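PDB 3EB7: insecticidal Delta-Endotoxin Cry8Ea1 from Bacillus Thuringiensis, which kills insect larvae, probably as a three-domain pore-forming toxin that acts on the membranes of gut cells. Local coordinates for residues A[4-9]-A[48-53]; A[16-21]-A[219-224]; A[465-470]-A[534-539]. All blocks are in the same frame, centred on the assembly; numbering follows the deposited sequence.

Contact 1 (A[4-9]-A[48-53]); sequences RDAVKT and WEIFME
Helix 4-9 and helix 48-53 cross steeply, their N-to-C directions 117° apart and their axes 8.7 Å from each other, with A6 and F51 closest through their CA atoms at 5.6 Å. The small methyl of A6 lets the helices come this near: its CB lies 4.0 Å from I50 CG2 and 4.1 Å from F51 CD2, so the one methyl touches both larger side chains. I50 holds its CG2 branch close to A6 N and D5 CB, while CD1 reaches outward and meets D5 OD2 at 3.3 Å, the two side chains running roughly at right angles. One turn further along, T9 turns CG2 to the F51 ring, 3.5 Å from CZ. With CG2 anti to the backbone N, T9 keeps OG1 on the other branch, within hydrogen-bonding reach of both D5 O and Q47 OE1. F51 also packs on S134, V135 and Q138 of helix 133-153. This is apolar helix packing inside the N-terminal helical bundle of a Cry toxin, joining the first helix of the chain to the short helix 47-59.

Contact 2 (A[16-21]-A[219-224]); sequences TILGKL and MTLFPM
L221 puts both of its methyl groups on L18 of the facing segment, and CD2 also on L21; these leucines, together with M224, make most of the contact. L221 CG is anti to the carbonyl carbon (chi1 -53°), which sends the side chain toward helix 16-20. Its CD2 takes the tightest touch, 3.3 Å from L18 CD1, closer than carbons usually come; the two side chains meet at about a right angle. CD1 of L221 lies 3.9 Å from the same L18 methyl and 4.1 Å from I17 CG2, so CD1 touches two successive residues of the helix. I17 itself goes on to touch N141 of helix 133-153 and Y225.

Both segments are places where a helix of the N-terminal bundle gives out: helix 2-20 is the first of the chain, helix 198-220 the last of the bundle, and past it the backbone tightens into the 3-10 turn 222-224. The contact therefore ties the two ends of the helical domain together, side by side, near its passage to the next domain.

L21, where the chain leaves the first helix, packs on both L221 and M224. Its CD2 is 4.0 Å from L221 CD2, again crossing at about a right angle, while CG rests 3.8 Å from M224 CB and CD1 lies at 4.0 Å from that same atom. M224 meets L21 chiefly through CB; the bends at chi2 (68°) and chi3 (86°) curl M224 CE back to 4.2 Å from L21 CD2. The backbone of L21 pairs with T234 of the short strand 234-235, and its side chain touches A236, both in the chain that follows the bundle.

Contact 3 (A[465-470]-A[534-539]); sequences NEVGHY and VGWQSL
Two loops of the C-terminal beta domain, each with a short 3-10 turn, meet here beside strand 578-588 and against helix 161-191 of the helical bundle. The centrepiece is W536, whose indole lies under the backbone at N465 and E466. N465 CB stands 3.3 Å from the centroid of the five-membered ring and only 4° off its normal, a CH-pi contact square over the face. E466 N covers the six-membered part of that same face, 3.3 Å from CZ3, and E466 CB closes in at 3.6 Å from W536 CH2, the carboxylate of E466 turned 76° from the indole. The opposite face takes Q537 CD. W536 has CG between its backbone N and carbonyl carbon (chi1 67°), which folds the indole back toward the other loop.

N465 holds its own loop in shape: OD1 accepts from V467 N at 3.1 Å, an Asx turn that leads into the 3-10 turn 467-469. V467 then slides CG2 past the root of the tryptophan, 3.4 Å from W536 CB, and the same methyl meets L539 CD1 more loosely. At the far end Y470 CE1 comes 3.6 Å from L539 O, while its hydroxyl is bonded to D180 of helix 161-191. R187 of that helix bonds E466 O and H469 ND1. Between the loops, then, the contact rests mainly on the W536 face and apolar packing, with E466 N over that face and L539 O beside the Y470 ring, while hydrogen bonds shape the 465-470 turn and others join it to helix 161-191.

Contacts 1 and 2 share helix 2-20: its early turns pack on helix 47-59, its end on the chain just beyond helix 198-220. Their centres are 20 Å apart and their nearest atoms about 7 Å. Their segments alternate along the chain, and the first helix packs on two different partners in the bundle. Contact 3 comes later, in the C-terminal domain, with its centre 22 Å from that of contact 2; the two nevertheless touch, M219 CE lying 3.2 Å from H469 O, so the helical and C-terminal domains meet there. Contact 1 is more remote from contact 3, with 28 Å between centres and about 16 Å between nearest atoms.

Contact 1 (A[4-9]-A[48-53])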
loop_
_atom_site.group_PDB
_atom_site.type_symbol
_atom_site.label_atom_id
_atom_site.label_comp_id
_atom_site.label_asym_id
_atom_site.label_seq_id
_atom_site.Cartn_x
_atom_site.Cartn_y
_atom_site.Cartn_z
ATOM N N ARG A 4 14.260 -2.542 8.880
ATOM C CA ARG A 4 13.323 -1.873 9.817
ATOM C C ARG A 4 13.335 -0.380 9.673
ATOM O O ARG A 4 12.288 0.247 9.614
ATOM C CB ARG A 4 13.646 -2.176 11.308
ATOM C CG ARG A 4 13.903 -3.633 11.620
ATOM C CD ARG A 4 14.950 -3.813 12.716
ATOM N NE ARG A 4 14.406 -3.507 14.018
ATOM C CZ ARG A 4 14.120 -4.417 14.954
ATOM N NH1 ARG A 4 14.345 -5.709 14.735
ATOM N NH2 ARG A 4 13.605 -4.026 16.122
ATOM N N ASP A 5 14.539 0.177 9.659
ATOM C CA ASP A 5 14.786 1.619 9.438
ATOM C C ASP A 5 14.227 2.133 8.104
ATOM O O ASP A 5 13.527 3.145 8.067
ATOM C CB ASP A 5 16.297 1.853 9.469
ATOM C CG ASP A 5 16.674 3.261 9.917
ATOM O OD1 ASP A 5 15.780 4.157 9.969
ATOM O OD2 ASP A 5 17.896 3.463 10.214
ATOM N N ALA A 6 14.548 1.431 7.014
ATOM C CA ALA A 6 14.097 1.796 5.649
ATOM C C ALA A 6 12.580 1.780 5.521
ATOM O O ALA A 6 11.992 2.670 4.934
ATOM C CB ALA A 6 14.729 0.904 4.623
ATOM N N VAL A 7 11.963 0.777 6.117
ATOM C CA VAL A 7 10.526 0.572 6.062
ATOM C C VAL A 7 9.849 1.618 6.932
ATOM O O VAL A 7 8.797 2.144 6.603
ATOM C CB VAL A 7 10.190 -0.872 6.491
ATOM C CG1 VAL A 7 8.715 -1.030 6.833
ATOM C CG2 VAL A 7 10.558 -1.808 5.346
ATOM N N LYS A 8 10.506 1.942 8.041
ATOM C CA LYS A 8 10.055 2.995 8.911
ATOM C C LYS A 8 10.031 4.304 8.125
ATOM O O LYS A 8 9.058 5.022 8.147
ATOM C CB LYS A 8 10.978 3.046 10.138
ATOM C CG LYS A 8 10.403 3.722 11.340
ATOM C CD LYS A 8 11.478 3.880 12.405
ATOM C CE LYS A 8 11.261 5.147 13.253
ATOM N NZ LYS A 8 12.063 6.307 12.762
ATOM N N THR A 9 11.101 4.588 7.396
ATOM C CA THR A 9 11.220 5.808 6.602
ATOM C C THR A 9 10.166 5.901 5.508
ATOM O O THR A 9 9.498 6.927 5.358
ATOM C CB THR A 9 12.613 5.882 5.955
ATOM O OG1 THR A 9 13.595 5.857 7.000
ATOM C CG2 THR A 9 12.772 7.169 5.126
ATOM N N TRP A 48 20.060 7.454 2.529
ATOM C CA TRP A 48 19.986 6.686 1.281
ATOM C C TRP A 48 20.783 5.357 1.281
ATOM O O TRP A 48 20.413 4.396 0.585
ATOM C CB TRP A 48 20.399 7.561 0.091
ATOM C CG TRP A 48 19.574 8.836 -0.008
ATOM C CD1 TRP A 48 19.841 10.028 0.574
ATOM C CD2 TRP A 48 18.339 8.998 -0.707
ATOM N NE1 TRP A 48 18.859 10.949 0.265
ATOM C CE2 TRP A 48 17.926 10.340 -0.526
ATOM C CE3 TRP A 48 17.558 8.147 -1.500
ATOM C CZ2 TRP A 48 16.753 10.848 -1.099
ATOM C CZ3 TRP A 48 16.413 8.641 -2.066
ATOM C CH2 TRP A 48 16.004 9.978 -1.857
ATOM N N GLU A 49 21.878 5.321 2.047
ATOM C CA GLU A 49 22.662 4.091 2.225
ATOM C C GLU A 49 21.799 3.040 2.913
ATOM O O GLU A 49 21.864 1.898 2.562
ATOM C CB GLU A 49 23.960 4.364 3.019
ATOM C CG GLU A 49 24.592 3.137 3.684
ATOM C CD GLU A 49 25.232 2.138 2.690
ATOM O OE1 GLU A 49 25.181 2.358 1.464
ATOM O OE2 GLU A 49 25.804 1.106 3.152
ATOM N N ILE A 50 20.967 3.446 3.872
ATOM C CA ILE A 50 19.965 2.549 4.468
ATOM C C ILE A 50 18.980 1.880 3.466
ATOM O O ILE A 50 18.659 0.693 3.617
ATOM C CB ILE A 50 19.246 3.285 5.635
ATOM C CG1 ILE A 50 20.285 3.622 6.718
ATOM C CG2 ILE A 50 18.057 2.455 6.221
ATOM C CD1 ILE A 50 19.802 4.617 7.762
ATOM N N PHE A 51 18.508 2.624 2.470
ATOM C CA PHE A 51 17.695 2.087 1.367
ATOM C C PHE A 51 18.438 1.026 0.540
ATOM O O PHE A 51 17.844 0.024 0.097
ATOM C CB PHE A 51 17.175 3.224 0.441
ATOM C CG PHE A 51 16.076 4.065 1.056
ATOM C CD1 PHE A 51 16.235 5.431 1.227
ATOM C CD2 PHE A 51 14.859 3.482 1.445
ATOM C CE1 PHE A 51 15.212 6.222 1.803
ATOM C CE2 PHE A 51 13.817 4.257 2.006
ATOM C CZ PHE A 51 14.006 5.619 2.195
ATOM N N MET A 52 19.735 1.240 0.344
ATOM C CA MET A 52 20.549 0.289 -0.397
ATOM C C MET A 52 20.766 -0.981 0.418
ATOM O O MET A 52 20.582 -2.105 -0.083
ATOM C CB MET A 52 21.894 0.902 -0.766
ATOM C CG MET A 52 21.804 2.066 -1.694
ATOM S SD MET A 52 23.490 2.603 -2.175
ATOM C CE MET A 52 23.092 4.124 -3.062
ATOM N N GLU A 53 21.144 -0.804 1.676
ATOM C CA GLU A 53 21.329 -1.929 2.588
ATOM C C GLU A 53 20.074 -2.797 2.714
ATOM O O GLU A 53 20.153 -4.039 2.757
ATOM C CB GLU A 53 21.802 -1.439 3.962
ATOM C CG GLU A 53 23.171 -0.747 3.918
ATOM C CD GLU A 53 23.675 -0.295 5.309
ATOM O OE1 GLU A 53 23.000 -0.521 6.334
ATOM O OE2 GLU A 53 24.767 0.307 5.389
#

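Contact 2 (A[16-21]-A[219-224])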
loop_
_atom_site.group_PDB
_atom_site.type_symbol
_atom_site.label_atom_id
_atom_site.label_comp_id
_atom_site.label_asym_id
_atom_site.label_seq_id
_atom_site.Cartn_x
_atom_site.Cartn_y
_atom_site.Cartn_z
ATOM N N THR A 16 3.020 11.053 5.258
ATOM C CA THR A 16 3.100 12.507 5.201
ATOM C C THR A 16 2.505 13.051 3.902
ATOM O O THR A 16 1.721 13.992 3.915
ATOM C CB THR A 16 4.554 12.983 5.266
ATOM O OG1 THR A 16 5.102 12.592 6.514
ATOM C CG2 THR A 16 4.606 14.500 5.181
ATOM N N ILE A 17 2.930 12.484 2.780
ATOM C CA ILE A 17 2.419 12.873 1.466
ATOM C C ILE A 17 0.890 12.632 1.326
ATOM O O ILE A 17 0.177 13.468 0.771
ATOM C CB ILE A 17 3.219 12.194 0.340
ATOM C CG1 ILE A 17 4.638 12.782 0.308
ATOM C CG2 ILE A 17 2.527 12.357 -0.989
ATOM C CD1 ILE A 17 5.695 11.769 -0.157
ATOM N N LEU A 18 0.402 11.519 1.857
ATOM C CA LEU A 18 -1.009 11.213 1.777
ATOM C C LEU A 18 -1.824 12.328 2.445
ATOM O O LEU A 18 -2.931 12.634 2.005
ATOM C CB LEU A 18 -1.271 9.844 2.434
ATOM C CG LEU A 18 -2.036 8.682 1.775
ATOM C CD1 LEU A 18 -2.138 8.726 0.279
ATOM C CD2 LEU A 18 -1.450 7.347 2.230
ATOM N N GLY A 19 -1.266 12.957 3.483
ATOM C CA GLY A 19 -1.927 14.055 4.209
ATOM C C GLY A 19 -1.946 15.383 3.466
ATOM O O GLY A 19 -2.765 16.272 3.779
ATOM N N LYS A 20 -1.052 15.535 2.480
ATOM C CA LYS A 20 -0.985 16.747 1.656
ATOM C C LYS A 20 -1.422 16.559 0.185
ATOM O O LYS A 20 -1.234 17.445 -0.656
ATOM C CB LYS A 20 0.451 17.306 1.663
ATOM C CG LYS A 20 1.040 17.743 3.030
ATOM C CD LYS A 20 0.170 18.725 3.783
ATOM C CE LYS A 20 0.758 19.080 5.175
ATOM N NZ LYS A 20 2.029 19.840 5.056
ATOM N N LEU A 21 -1.975 15.401 -0.149
ATOM C CA LEU A 21 -2.276 15.075 -1.544
ATOM C C LEU A 21 -3.204 16.125 -2.177
ATOM O O LEU A 21 -4.236 16.459 -1.617
ATOM C CB LEU A 21 -2.845 13.653 -1.643
ATOM C CG LEU A 21 -2.361 12.714 -2.742
ATOM C CD1 LEU A 21 -0.842 12.679 -2.863
ATOM C CD2 LEU A 21 -2.894 11.321 -2.468
ATOM N N MET A 219 4.870 4.992 -5.280
ATOM C CA MET A 219 4.648 5.063 -6.710
ATOM C C MET A 219 3.147 5.218 -7.010
ATOM O O MET A 219 2.765 5.969 -7.895
ATOM C CB MET A 219 5.287 3.820 -7.366
ATOM C CG MET A 219 5.051 3.673 -8.863
ATOM S SD MET A 219 3.572 2.675 -9.210
ATOM C CE MET A 219 3.742 1.291 -8.119
ATOM N N THR A 220 2.297 4.527 -6.245
ATOM C CA THR A 220 0.835 4.597 -6.399
ATOM C C THR A 220 0.341 6.054 -6.335
ATOM O O THR A 220 -0.654 6.411 -6.980
ATOM C CB THR A 220 0.092 3.713 -5.321
ATOM O OG1 THR A 220 0.568 2.379 -5.393
ATOM C CG2 THR A 220 -1.410 3.672 -5.551
ATOM N N LEU A 221 1.048 6.899 -5.582
ATOM C CA LEU A 221 0.599 8.276 -5.372
ATOM C C LEU A 221 1.056 9.238 -6.489
ATOM O O LEU A 221 0.555 10.375 -6.583
ATOM C CB LEU A 221 1.043 8.773 -3.987
ATOM C CG LEU A 221 0.672 7.889 -2.776
ATOM C CD1 LEU A 221 1.294 8.438 -1.525
ATOM C CD2 LEU A 221 -0.847 7.863 -2.594
ATOM N N PHE A 222 1.996 8.771 -7.335
ATOM C CA PHE A 222 2.592 9.610 -8.400
ATOM C C PHE A 222 1.577 10.366 -9.276
ATOM O O PHE A 222 1.821 11.525 -9.620
ATOM C CB PHE A 222 3.552 8.805 -9.299
ATOM C CG PHE A 222 4.863 8.424 -8.632
ATOM C CD1 PHE A 222 5.743 7.548 -9.276
ATOM C CD2 PHE A 222 5.228 8.948 -7.369
ATOM C CE1 PHE A 222 6.937 7.186 -8.706
ATOM C CE2 PHE A 222 6.448 8.597 -6.794
ATOM C CZ PHE A 222 7.292 7.701 -7.454
ATOM N N PRO A 223 0.460 9.704 -9.679
ATOM C CA PRO A 223 -0.523 10.421 -10.535
ATOM C C PRO A 223 -1.173 11.623 -9.878
ATOM O O PRO A 223 -1.623 12.554 -10.571
ATOM C CB PRO A 223 -1.597 9.345 -10.820
ATOM C CG PRO A 223 -0.877 8.018 -10.580
ATOM C CD PRO A 223 0.066 8.294 -9.455
ATOM N N MET A 224 -1.256 11.619 -8.555
ATOM C CA MET A 224 -1.909 12.721 -7.857
ATOM C C MET A 224 -0.979 13.929 -7.703
ATOM O O MET A 224 -1.379 14.954 -7.113
ATOM C CB MET A 224 -2.503 12.287 -6.524
ATOM C CG MET A 224 -3.815 11.486 -6.616
ATOM S SD MET A 224 -3.567 9.841 -7.351
ATOM C CE MET A 224 -3.108 8.861 -5.914
#

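Contact 3 (A[465-470]-A[534-539])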
loop_
_atom_site.group_PDB
_atom_site.type_symbol
_atom_site.label_atom_id
_atom_site.label_comp_id
_atom_site.label_asym_id
_atom_site.label_seq_id
_atom_site.Cartn_x
_atom_site.Cartn_y
_atom_site.Cartn_z
ATOM N N ASN A 465 -4.619 -11.796 -11.258
ATOM C CA ASN A 465 -3.630 -11.034 -12.006
ATOM C C ASN A 465 -3.022 -10.030 -10.998
ATOM O O ASN A 465 -3.587 -9.834 -9.916
ATOM C CB ASN A 465 -4.300 -10.318 -13.204
ATOM C CG ASN A 465 -5.306 -9.241 -12.776
ATOM O OD1 ASN A 465 -4.975 -8.318 -12.025
ATOM N ND2 ASN A 465 -6.541 -9.357 -13.257
ATOM N N GLU A 466 -1.895 -9.398 -11.334
ATOM C CA GLU A 466 -1.276 -8.383 -10.464
ATOM C C GLU A 466 -1.254 -6.991 -11.106
ATOM O O GLU A 466 -0.283 -6.238 -10.967
ATOM C CB GLU A 466 0.143 -8.800 -10.053
ATOM C CG GLU A 466 0.247 -10.202 -9.403
ATOM C CD GLU A 466 -0.498 -10.278 -8.086
ATOM O OE1 GLU A 466 -0.745 -9.205 -7.478
ATOM O OE2 GLU A 466 -0.840 -11.397 -7.641
ATOM N N VAL A 467 -2.329 -6.662 -11.818
ATOM C CA VAL A 467 -2.503 -5.349 -12.418
ATOM C C VAL A 467 -2.518 -4.249 -11.336
ATOM O O VAL A 467 -2.124 -3.107 -11.588
ATOM C CB VAL A 467 -3.775 -5.308 -13.339
ATOM C CG1 VAL A 467 -4.155 -3.851 -13.738
ATOM C CG2 VAL A 467 -3.548 -6.172 -14.600
ATOM N N GLY A 468 -2.927 -4.627 -10.130
ATOM C CA GLY A 468 -2.979 -3.726 -8.999
ATOM C C GLY A 468 -1.630 -3.283 -8.472
ATOM O O GLY A 468 -1.576 -2.392 -7.646
ATOM N N HIS A 469 -0.530 -3.857 -8.966
ATOM C CA HIS A 469 0.796 -3.289 -8.680
ATOM C C HIS A 469 0.898 -1.850 -9.087
ATOM O O HIS A 469 1.646 -1.105 -8.484
ATOM C CB HIS A 469 1.939 -4.046 -9.330
ATOM C CG HIS A 469 2.205 -5.389 -8.734
ATOM N ND1 HIS A 469 2.960 -6.340 -9.380
ATOM C CD2 HIS A 469 1.826 -5.938 -7.558
ATOM C CE1 HIS A 469 3.037 -7.420 -8.623
ATOM N NE2 HIS A 469 2.350 -7.203 -7.516
ATOM N N TYR A 470 0.140 -1.461 -10.099
ATOM C CA TYR A 470 0.016 -0.056 -10.495
ATOM C C TYR A 470 -1.009 0.763 -9.689
ATOM O O TYR A 470 -0.945 1.997 -9.705
ATOM C CB TYR A 470 -0.367 0.038 -11.977
ATOM C CG TYR A 470 0.790 -0.175 -12.936
ATOM C CD1 TYR A 470 1.007 -1.422 -13.528
ATOM C CD2 TYR A 470 1.683 0.874 -13.222
ATOM C CE1 TYR A 470 2.076 -1.639 -14.410
ATOM C CE2 TYR A 470 2.764 0.672 -14.086
ATOM C CZ TYR A 470 2.953 -0.579 -14.674
ATOM O OH TYR A 470 4.006 -0.761 -15.540
ATOM N N VAL A 534 -3.243 -7.945 -24.942
ATOM C CA VAL A 534 -2.020 -8.590 -24.447
ATOM C C VAL A 534 -2.340 -9.130 -23.069
ATOM O O VAL A 534 -3.357 -8.748 -22.485
ATOM C CB VAL A 534 -0.796 -7.615 -24.371
ATOM C CG1 VAL A 534 -0.146 -7.453 -25.718
ATOM C CG2 VAL A 534 -1.197 -6.224 -23.790
ATOM N N GLY A 535 -1.514 -10.051 -22.579
ATOM C CA GLY A 535 -1.614 -10.486 -21.181
ATOM C C GLY A 535 -1.419 -9.300 -20.234
ATOM O O GLY A 535 -0.686 -8.337 -20.547
ATOM N N TRP A 536 -2.072 -9.373 -19.080
ATOM C CA TRP A 536 -2.005 -8.321 -18.075
ATOM C C TRP A 536 -0.566 -7.890 -17.702
ATOM O O TRP A 536 -0.360 -6.761 -17.312
ATOM C CB TRP A 536 -2.844 -8.694 -16.826
ATOM C CG TRP A 536 -2.300 -9.829 -16.066
ATOM C CD1 TRP A 536 -2.703 -11.136 -16.144
ATOM C CD2 TRP A 536 -1.254 -9.785 -15.063
ATOM N NE1 TRP A 536 -1.946 -11.909 -15.300
ATOM C CE2 TRP A 536 -1.058 -11.112 -14.615
ATOM C CE3 TRP A 536 -0.438 -8.757 -14.532
ATOM C CZ2 TRP A 536 -0.071 -11.448 -13.655
ATOM C CZ3 TRP A 536 0.545 -9.091 -13.586
ATOM C CH2 TRP A 536 0.723 -10.428 -13.161
ATOM N N GLN A 537 0.419 -8.776 -17.848
ATOM C CA GLN A 537 1.796 -8.505 -17.440
ATOM C C GLN A 537 2.415 -7.454 -18.319
ATOM O O GLN A 537 3.330 -6.737 -17.896
ATOM C CB GLN A 537 2.635 -9.765 -17.521
ATOM C CG GLN A 537 2.204 -10.920 -16.582
ATOM C CD GLN A 537 1.179 -11.895 -17.230
ATOM O OE1 GLN A 537 0.564 -11.600 -18.288
ATOM N NE2 GLN A 537 0.999 -13.072 -16.585
ATOM N N SER A 538 1.883 -7.325 -19.529
ATOM C CA SER A 538 2.358 -6.330 -20.479
ATOM C C SER A 538 1.702 -4.950 -20.315
ATOM O O SER A 538 2.127 -3.987 -20.954
ATOM C CB SER A 538 2.221 -6.851 -21.926
ATOM O OG SER A 538 2.822 -8.134 -22.044
ATOM N N LEU A 539 0.692 -4.826 -19.465
ATOM C CA LEU A 539 0.053 -3.505 -19.309
ATOM C C LEU A 539 1.020 -2.532 -18.657
ATOM O O LEU A 539 1.766 -2.904 -17.789
ATOM C CB LEU A 539 -1.267 -3.571 -18.528
ATOM C CG LEU A 539 -2.301 -4.533 -19.105
ATOM C CD1 LEU A 539 -3.640 -4.534 -18.314
ATOM C CD2 LEU A 539 -2.537 -4.275 -20.618
#